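Local coordinates for sensor protein (Shewanella oneidensis, PDB 3LIC) that is a putative membrane-bound histidine kinase whose extracellular PDC-fold domain probably senses a signal outside the cell and passes it to a two-component pathway, at residues A[34-39]-A[63-68]; A[77-82]-A[151-156]; A[69-74]-A[173-178]. One frame throughout, in Å; residues are numbered along the deposited sequence.

Overall arrangement
Three contacts from one extracellular sensor domain illustrate how chemistry follows position in a fold. Interaction 2 is buried: aromatic and aliphatic side chains of strands 74-79 and 145-153 meet mainly through apolar contacts, with an edge-to-face ring pair at their centre. Interaction 1 is partly buried and polar, an arginine of helix 55-68 reaching the backbone of the long helix 2-46. Interaction 3 lies at the surface, where one glutamine of helix 172-176 holds the loop after helix 55-68 by two hydrogen bonds. Helix 2-46 supplies one side of interaction 1 and also borders interaction 2, where Thr-36 and Gln-37 pack on Val-151. Interactions 1 and 3 touch where Ile-66 and Asn-35 meet Phe-72.

Interaction 1. Residues A[34-39]-A[63-68]; sequences ANTQGL and TNRIQR
The carbonyl oxygen of Asn-35 is gripped twice, from opposite faces of its plane: by the helical amide of Leu-39, with N to O at 3.0 Å, and by the guanidinium of Arg-65, whose NH1 lies 3.2 Å from Asn-35 O. The second bond is bent, 142° at the hydrogen, and its donor stands well above the carbonyl plane instead of on a lone pair. Arg-65 gets there with an extended chain from CG to NE, long enough to bridge two nearly antiparallel helix segments whose axes lie 13.0 Å apart. In this PDC sensor domain the long N-terminal helix 2-46 and helix 55-68 are thus tied by a side chain meeting a backbone, and both helices lean on strand 161-168, where Thr-36 and Arg-65 each touch Val-165. Leu-39, its CG anti to the backbone N (chi1 176°), sets CD2 over one face of the guanidinium, 4.0 Å from Arg-65 NE. The Thr-36 hydroxyl is engaged by Ala-32 O one turn back in its own helix. On the Asn-35 side, CB lies 3.5 Å from Arg-65 NH2, the two side chains running alongside one another, pointed opposite ways, while NE of Arg-65 makes a weak hydrogen bond to Ser-75.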
loop_
_atom_site.group_PDB
_atom_site.type_symbol
_atom_site.label_atom_id
_atom_site.label_comp_id
_atom_site.label_asym_id
_atom_site.label_seq_id
_atom_site.Cartn_x
_atom_site.Cartn_y
_atom_site.Cartn_z
ATOM N N ALA A 34 -11.422 0.702 6.305
ATOM C CA ALA A 34 -12.471 0.726 7.322
ATOM C C ALA A 34 -12.070 1.355 8.629
ATOM O O ALA A 34 -12.836 2.144 9.210
ATOM C CB ALA A 34 -12.955 -0.677 7.605
ATOM N N ASN A 35 -10.883 0.997 9.100
ATOM C CA ASN A 35 -10.325 1.593 10.309
ATOM C C ASN A 35 -9.962 3.074 10.249
ATOM O O ASN A 35 -10.187 3.810 11.177
ATOM C CB ASN A 35 -9.101 0.797 10.709
ATOM C CG ASN A 35 -9.468 -0.356 11.615
ATOM O OD1 ASN A 35 -8.880 -0.519 12.687
ATOM N ND2 ASN A 35 -10.479 -1.134 11.218
ATOM N N THR A 36 -9.333 3.486 9.172
ATOM C CA THR A 36 -9.052 4.894 8.965
ATOM C C THR A 36 -10.375 5.668 8.843
ATOM O O THR A 36 -10.546 6.687 9.483
ATOM C CB THR A 36 -8.213 5.085 7.723
ATOM O OG1 THR A 36 -7.124 4.194 7.850
ATOM C CG2 THR A 36 -7.657 6.530 7.628
ATOM N N GLN A 37 -11.309 5.163 8.051
ATOM C CA GLN A 37 -12.622 5.801 7.991
ATOM C C GLN A 37 -13.284 5.878 9.381
ATOM O O GLN A 37 -13.884 6.887 9.734
ATOM C CB GLN A 37 -13.526 5.067 6.956
ATOM C CG GLN A 37 -13.020 5.239 5.537
ATOM C CD GLN A 37 -13.758 4.309 4.554
ATOM O OE1 GLN A 37 -14.666 3.585 4.943
ATOM N NE2 GLN A 37 -13.349 4.305 3.297
ATOM N N GLY A 38 -13.166 4.838 10.186
ATOM C CA GLY A 38 -13.850 4.825 11.491
ATOM C C GLY A 38 -13.186 5.931 12.341
ATOM O O GLY A 38 -13.868 6.764 12.963
ATOM N N LEU A 39 -11.846 6.005 12.306
ATOM C CA LEU A 39 -11.175 7.001 13.154
ATOM C C LEU A 39 -11.507 8.441 12.712
ATOM O O LEU A 39 -11.839 9.291 13.568
ATOM C CB LEU A 39 -9.660 6.747 13.292
ATOM C CG LEU A 39 -8.894 7.799 14.093
ATOM C CD1 LEU A 39 -9.413 7.914 15.543
ATOM C CD2 LEU A 39 -7.362 7.440 14.065
ATOM N N THR A 63 -1.110 4.692 19.639
ATOM C CA THR A 63 -0.374 3.485 20.108
ATOM C C THR A 63 -1.237 2.259 20.261
ATOM O O THR A 63 -0.891 1.167 19.742
ATOM C CB THR A 63 0.361 3.709 21.455
ATOM O OG1 THR A 63 1.235 4.796 21.260
ATOM C CG2 THR A 63 1.223 2.459 21.844
ATOM N N ASN A 64 -2.347 2.434 20.979
ATOM C CA ASN A 64 -3.290 1.323 21.199
ATOM C C ASN A 64 -3.837 0.767 19.888
ATOM O O ASN A 64 -4.006 -0.453 19.697
ATOM C CB ASN A 64 -4.463 1.822 22.052
ATOM C CG ASN A 64 -4.052 2.147 23.458
ATOM O OD1 ASN A 64 -2.953 1.802 23.858
ATOM N ND2 ASN A 64 -4.924 2.823 24.221
ATOM N N ARG A 65 -4.118 1.668 18.959
ATOM C CA ARG A 65 -4.652 1.247 17.644
ATOM C C ARG A 65 -3.621 0.485 16.854
ATOM O O ARG A 65 -3.947 -0.513 16.198
ATOM C CB ARG A 65 -5.233 2.492 16.909
ATOM C CG ARG A 65 -4.851 2.658 15.437
ATOM C CD ARG A 65 -5.651 3.908 14.759
ATOM N NE ARG A 65 -5.758 3.822 13.316
ATOM C CZ ARG A 65 -6.914 3.594 12.738
ATOM N NH1 ARG A 65 -7.984 3.487 13.515
ATOM N NH2 ARG A 65 -7.009 3.460 11.423
ATOM N N ILE A 66 -2.366 0.909 16.853
ATOM C CA ILE A 66 -1.365 0.142 16.107
ATOM C C ILE A 66 -1.086 -1.181 16.865
ATOM O O ILE A 66 -0.997 -2.287 16.289
ATOM C CB ILE A 66 -0.074 1.061 15.945
ATOM C CG1 ILE A 66 -0.427 2.126 14.895
ATOM C CG2 ILE A 66 1.211 0.301 15.520
ATOM C CD1 ILE A 66 -0.945 1.456 13.578
ATOM N N GLN A 67 -0.966 -1.061 18.186
ATOM C CA GLN A 67 -0.736 -2.225 19.020
ATOM C C GLN A 67 -1.838 -3.287 18.826
ATOM O O GLN A 67 -1.569 -4.483 18.733
ATOM C CB GLN A 67 -0.665 -1.770 20.475
ATOM C CG GLN A 67 0.062 -2.728 21.384
ATOM C CD GLN A 67 0.622 -2.013 22.645
ATOM O OE1 GLN A 67 1.595 -2.463 23.227
ATOM N NE2 GLN A 67 0.004 -0.919 23.050
ATOM N N ARG A 68 -3.074 -2.836 18.693
ATOM C CA ARG A 68 -4.191 -3.767 18.482
ATOM C C ARG A 68 -4.414 -4.273 17.051
ATOM O O ARG A 68 -5.166 -5.223 16.858
ATOM C CB ARG A 68 -5.483 -3.194 19.127
ATOM C CG ARG A 68 -5.185 -2.965 20.640
ATOM C CD ARG A 68 -6.346 -2.984 21.626
ATOM N NE ARG A 68 -6.795 -1.626 21.882
ATOM C CZ ARG A 68 -6.859 -1.007 23.064
ATOM N NH1 ARG A 68 -7.302 0.250 23.099
ATOM N NH2 ARG A 68 -6.516 -1.617 24.188
#

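Interaction 2. Residues A[77-82]-A[151-156]; sequences IAFKPN and VPFGVQ
Phe-153 and Phe-79 form an offset edge-to-face pair, the edge of Phe-153 directed toward the face of Phe-79. Their ring centroids are 5.6 Å apart and the planes stand at 76°, close to perpendicular. The touching atoms are at the far end of one ring and along one side of the other: CZ of Phe-153 comes to 3.7 Å from CE1 of Phe-79, and CE1 of Phe-153 lies 3.8 Å from that same Phe-79 CE1. Phe-153 reaches across because its CG sits between the backbone N and the carbonyl carbon (chi1 55°).

The aliphatic contact is made by Ile-77, whose side chain crosses that of Phe-153 at about a right angle, with Ile-77 CG2 4.1 Å from Phe-153 CZ. The backbone takes a smaller part, with Ala-78 O 4.2 Å from Phe-153 CZ. An alanine in place of Phe-153 is likely to open a gap beside Ile-77 and leave the Phe-79 ring without its edge-on neighbour.

Other rings extend the aromatic packing, Phe-84 against Phe-79 and Phe-160 against Phe-153, both edge-to-face. Helix 2-46 contributes Ser-40 and Ile-43, which touch Phe-153. Strand 161-168 runs between the two strands in an antiparallel sheet, and Phe-153 bridges it, over Thr-163, to meet Phe-79 and Ile-77: a next-but-one strand contact on the helix-covered face of the central antiparallel sheet of a PDC sensor domain.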
loop_
_atom_site.group_PDB
_atom_site.type_symbol
_atom_site.label_atom_id
_atom_site.label_comp_id
_atom_site.label_asym_id
_atom_site.label_seq_id
_atom_site.Cartn_x
_atom_site.Cartn_y
_atom_site.Cartn_z
ATOM N N ILE A 77 -2.430 11.392 12.869
ATOM C CA ILE A 77 -3.518 12.352 12.914
ATOM C C ILE A 77 -2.933 13.721 12.633
ATOM O O ILE A 77 -2.261 14.286 13.484
ATOM C CB ILE A 77 -4.190 12.401 14.279
ATOM C CG1 ILE A 77 -4.811 11.035 14.590
ATOM C CG2 ILE A 77 -5.241 13.640 14.316
ATOM C CD1 ILE A 77 -5.451 10.987 15.957
ATOM N N ALA A 78 -3.212 14.263 11.438
ATOM C CA ALA A 78 -2.483 15.396 10.910
ATOM C C ALA A 78 -3.464 16.563 10.665
ATOM O O ALA A 78 -4.505 16.364 10.047
ATOM C CB ALA A 78 -1.773 14.978 9.664
ATOM N N PHE A 79 -3.188 17.752 11.208
ATOM C CA PHE A 79 -4.180 18.876 11.153
ATOM C C PHE A 79 -3.776 19.925 10.109
ATOM O O PHE A 79 -2.585 20.081 9.842
ATOM C CB PHE A 79 -4.378 19.569 12.541
ATOM C CG PHE A 79 -4.950 18.652 13.602
ATOM C CD1 PHE A 79 -6.323 18.557 13.805
ATOM C CD2 PHE A 79 -4.131 17.858 14.340
ATOM C CE1 PHE A 79 -6.824 17.696 14.747
ATOM C CE2 PHE A 79 -4.631 16.988 15.295
ATOM C CZ PHE A 79 -5.970 16.914 15.502
ATOM N N LYS A 80 -4.751 20.607 9.511
ATOM C CA LYS A 80 -4.451 21.780 8.678
ATOM C C LYS A 80 -3.543 22.785 9.419
ATOM O O LYS A 80 -3.642 22.924 10.630
ATOM C CB LYS A 80 -5.729 22.505 8.324
ATOM C CG LYS A 80 -6.212 22.357 6.933
ATOM C CD LYS A 80 -7.405 23.316 6.741
ATOM C CE LYS A 80 -7.771 23.487 5.270
ATOM N NZ LYS A 80 -8.559 22.329 4.789
ATOM N N PRO A 81 -2.688 23.506 8.679
ATOM C CA PRO A 81 -1.838 24.558 9.271
ATOM C C PRO A 81 -2.664 25.528 10.142
ATOM O O PRO A 81 -3.653 26.061 9.660
ATOM C CB PRO A 81 -1.308 25.301 8.040
ATOM C CG PRO A 81 -1.445 24.342 6.879
ATOM C CD PRO A 81 -2.675 23.538 7.200
ATOM N N ASN A 82 -2.291 25.728 11.412
ATOM C CA ASN A 82 -2.943 26.772 12.235
ATOM C C ASN A 82 -4.336 26.469 12.766
ATOM O O ASN A 82 -5.050 27.386 13.211
ATOM C CB ASN A 82 -2.983 28.119 11.486
ATOM C CG ASN A 82 -1.609 28.681 11.277
ATOM O OD1 ASN A 82 -1.159 28.882 10.153
ATOM N ND2 ASN A 82 -0.895 28.814 12.356
ATOM N N VAL A 151 -7.874 9.673 5.352
ATOM C CA VAL A 151 -9.245 10.144 5.297
ATOM C C VAL A 151 -9.466 11.452 6.073
ATOM O O VAL A 151 -9.283 11.481 7.267
ATOM C CB VAL A 151 -10.193 9.120 5.984
ATOM C CG1 VAL A 151 -11.730 9.709 5.954
ATOM C CG2 VAL A 151 -10.019 7.727 5.351
ATOM N N PRO A 152 -9.938 12.520 5.384
ATOM C CA PRO A 152 -10.297 13.853 5.939
ATOM C C PRO A 152 -11.244 13.714 7.098
ATOM O O PRO A 152 -12.046 12.809 7.074
ATOM C CB PRO A 152 -11.098 14.485 4.806
ATOM C CG PRO A 152 -10.624 13.768 3.548
ATOM C CD PRO A 152 -10.112 12.445 3.917
ATOM N N PHE A 153 -11.199 14.617 8.076
ATOM C CA PHE A 153 -12.252 14.681 9.128
ATOM C C PHE A 153 -12.742 16.140 9.355
ATOM O O PHE A 153 -12.027 17.064 9.033
ATOM C CB PHE A 153 -11.795 14.025 10.427
ATOM C CG PHE A 153 -10.491 14.571 10.975
ATOM C CD1 PHE A 153 -10.464 15.774 11.658
ATOM C CD2 PHE A 153 -9.335 13.853 10.870
ATOM C CE1 PHE A 153 -9.281 16.270 12.189
ATOM C CE2 PHE A 153 -8.147 14.317 11.402
ATOM C CZ PHE A 153 -8.120 15.525 12.072
ATOM N N GLY A 154 -13.950 16.315 9.915
ATOM C CA GLY A 154 -14.638 17.623 10.067
ATOM C C GLY A 154 -16.036 17.577 9.399
ATOM O O GLY A 154 -16.687 16.536 9.436
ATOM N N VAL A 155 -16.475 18.683 8.767
ATOM C CA VAL A 155 -17.719 18.782 7.955
ATOM C C VAL A 155 -17.559 19.898 6.917
ATOM O O VAL A 155 -16.768 20.836 7.147
ATOM C CB VAL A 155 -18.875 19.282 8.812
ATOM C CG1 VAL A 155 -19.635 18.120 9.503
ATOM C CG2 VAL A 155 -18.331 20.341 9.821
ATOM N N GLN A 156 -18.334 19.857 5.819
ATOM C CA GLN A 156 -18.430 21.008 4.827
ATOM C C GLN A 156 -18.320 22.446 5.324
ATOM O O GLN A 156 -18.768 22.761 6.411
ATOM C CB GLN A 156 -19.745 20.991 4.022
ATOM C CG GLN A 156 -19.538 20.567 2.596
ATOM C CD GLN A 156 -19.052 19.146 2.598
ATOM O OE1 GLN A 156 -19.628 18.325 3.310
ATOM N NE2 GLN A 156 -17.964 18.849 1.861
#

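Interaction 3. Residues A[69-74]-A[173-178]; sequences NPDFFG and PEQLGI
Gln-175 NE2 meets Asp-71 twice, and this small clasp is the close-packed part of the contact. The shorter bond runs from Gln-175 NE2 to Asp-71 OD1 at 2.7 Å and is fairly straight, 162° at the hydrogen, though the nitrogen approaches from above the carboxylate plane. The other joins Gln-175 NE2 to the backbone oxygen Asp-71 O at 3.2 Å, more bent at 140° but in the carbonyl plane and on a lone pair. Both acceptors lie near the amide plane of Gln-175, so the pair of bonds restrains the rotation of the amide. The glutamine chain is extended beyond CG, which carries NE2 from the helix to the loop.

The contact as a whole is slight, 95 Å² buried in all, and comes from this pair; both residues remain partly exposed at the surface. A long, weak ion pair links the Asp-71 carboxylate with Arg-171.

Asp-71 occupies the third position of a type I beta turn from Asn-69 to Phe-72, just ahead of a classic beta bulge where Phe-73 and Gly-74 face Asp-166. The clasp ties this loop, between helix 55-68 and strand 74-79 of the six-stranded sheet, to helix 172-176, which leads from strand 161-168 toward strand 183-186 of the second sheet and ends in a Schellman motif with Gly-177, at positive phi, as the C-prime residue.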
loop_
_atom_site.group_PDB
_atom_site.type_symbol
_atom_site.label_atom_id
_atom_site.label_comp_id
_atom_site.label_asym_id
_atom_site.label_seq_id
_atom_site.Cartn_x
_atom_site.Cartn_y
_atom_site.Cartn_z
ATOM N N ASN A 69 -3.775 -3.655 16.054
ATOM C CA ASN A 69 -3.887 -4.118 14.668
ATOM C C ASN A 69 -2.548 -4.472 14.104
ATOM O O ASN A 69 -1.869 -3.613 13.558
ATOM C CB ASN A 69 -4.575 -3.069 13.796
ATOM C CG ASN A 69 -5.975 -2.769 14.281
ATOM O OD1 ASN A 69 -6.226 -1.807 15.007
ATOM N ND2 ASN A 69 -6.879 -3.605 13.918
ATOM N N PRO A 70 -2.147 -5.741 14.249
ATOM C CA PRO A 70 -0.773 -6.188 13.892
ATOM C C PRO A 70 -0.387 -5.877 12.443
ATOM O O PRO A 70 0.805 -5.679 12.172
ATOM C CB PRO A 70 -0.831 -7.718 14.064
ATOM C CG PRO A 70 -1.911 -7.917 15.235
ATOM C CD PRO A 70 -2.961 -6.805 14.898
ATOM N N ASP A 71 -1.349 -5.873 11.501
ATOM C CA ASP A 71 -1.010 -5.606 10.081
ATOM C C ASP A 71 -0.649 -4.181 9.764
ATOM O O ASP A 71 -0.041 -3.981 8.698
ATOM C CB ASP A 71 -2.137 -5.992 9.140
ATOM C CG ASP A 71 -2.274 -7.492 9.016
ATOM O OD1 ASP A 71 -1.219 -8.179 8.870
ATOM O OD2 ASP A 71 -3.421 -7.976 9.065
ATOM N N PHE A 72 -1.028 -3.203 10.627
ATOM C CA PHE A 72 -0.738 -1.770 10.338
ATOM C C PHE A 72 0.681 -1.415 10.756
ATOM O O PHE A 72 1.150 -1.831 11.773
ATOM C CB PHE A 72 -1.737 -0.791 10.983
ATOM C CG PHE A 72 -3.224 -1.086 10.676
ATOM C CD1 PHE A 72 -3.604 -1.794 9.552
ATOM C CD2 PHE A 72 -4.216 -0.555 11.473
ATOM C CE1 PHE A 72 -4.932 -2.012 9.242
ATOM C CE2 PHE A 72 -5.577 -0.772 11.193
ATOM C CZ PHE A 72 -5.922 -1.553 10.062
ATOM N N PHE A 73 1.391 -0.663 9.934
ATOM C CA PHE A 73 2.714 -0.238 10.295
ATOM C C PHE A 73 2.654 1.017 11.181
ATOM O O PHE A 73 3.388 1.153 12.176
ATOM C CB PHE A 73 3.505 0.099 9.028
ATOM C CG PHE A 73 4.861 0.614 9.334
ATOM C CD1 PHE A 73 5.871 -0.284 9.773
ATOM C CD2 PHE A 73 5.146 1.998 9.257
ATOM C CE1 PHE A 73 7.126 0.186 10.115
ATOM C CE2 PHE A 73 6.409 2.482 9.622
ATOM C CZ PHE A 73 7.397 1.552 10.067
ATOM N N GLY A 74 1.771 1.940 10.839
ATOM C CA GLY A 74 1.777 3.234 11.487
ATOM C C GLY A 74 0.452 3.976 11.272
ATOM O O GLY A 74 -0.322 3.647 10.383
ATOM N N PRO A 173 4.462 -9.425 1.127
ATOM C CA PRO A 173 4.620 -10.842 0.712
ATOM C C PRO A 173 4.160 -11.851 1.737
ATOM O O PRO A 173 3.438 -12.811 1.434
ATOM C CB PRO A 173 6.147 -10.967 0.551
ATOM C CG PRO A 173 6.623 -9.482 0.199
ATOM C CD PRO A 173 5.773 -8.723 1.184
ATOM N N GLU A 174 4.590 -11.658 2.982
ATOM C CA GLU A 174 4.057 -12.472 4.040
ATOM C C GLU A 174 2.535 -12.293 4.253
ATOM O O GLU A 174 1.812 -13.273 4.492
ATOM C CB GLU A 174 4.776 -12.155 5.334
ATOM C CG GLU A 174 3.985 -12.764 6.479
ATOM C CD GLU A 174 4.702 -12.635 7.800
ATOM O OE1 GLU A 174 5.458 -11.631 7.968
ATOM O OE2 GLU A 174 4.491 -13.532 8.670
ATOM N N GLN A 175 2.027 -11.050 4.214
ATOM C CA GLN A 175 0.620 -10.883 4.459
ATOM C C GLN A 175 -0.184 -11.546 3.321
ATOM O O GLN A 175 -1.308 -12.020 3.538
ATOM C CB GLN A 175 0.289 -9.382 4.594
ATOM C CG GLN A 175 0.614 -8.862 5.955
ATOM C CD GLN A 175 0.721 -7.376 5.965
ATOM O OE1 GLN A 175 1.195 -6.777 4.991
ATOM N NE2 GLN A 175 0.279 -6.750 7.070
ATOM N N LEU A 176 0.410 -11.590 2.118
ATOM C CA LEU A 176 -0.201 -12.162 0.903
ATOM C C LEU A 176 0.123 -13.644 0.709
ATOM O O LEU A 176 -0.620 -14.333 0.004
ATOM C CB LEU A 176 0.229 -11.401 -0.349
ATOM C CG LEU A 176 -0.710 -10.222 -0.717
ATOM C CD1 LEU A 176 -1.160 -9.366 0.533
ATOM C CD2 LEU A 176 -0.067 -9.384 -1.854
ATOM N N GLY A 177 1.196 -14.127 1.341
ATOM C CA GLY A 177 1.483 -15.562 1.380
ATOM C C GLY A 177 2.231 -16.000 0.121
ATOM O O GLY A 177 1.947 -17.042 -0.405
ATOM N N ILE A 178 3.153 -15.162 -0.357
ATOM C CA ILE A 178 3.881 -15.302 -1.586
ATOM C C ILE A 178 5.325 -14.852 -1.274
ATOM O O ILE A 178 5.575 -13.816 -0.567
ATOM C CB ILE A 178 3.313 -14.357 -2.720
ATOM C CG1 ILE A 178 1.815 -14.545 -2.935
ATOM C CG2 ILE A 178 3.887 -14.702 -4.050
ATOM C CD1 ILE A 178 1.392 -16.005 -3.405
#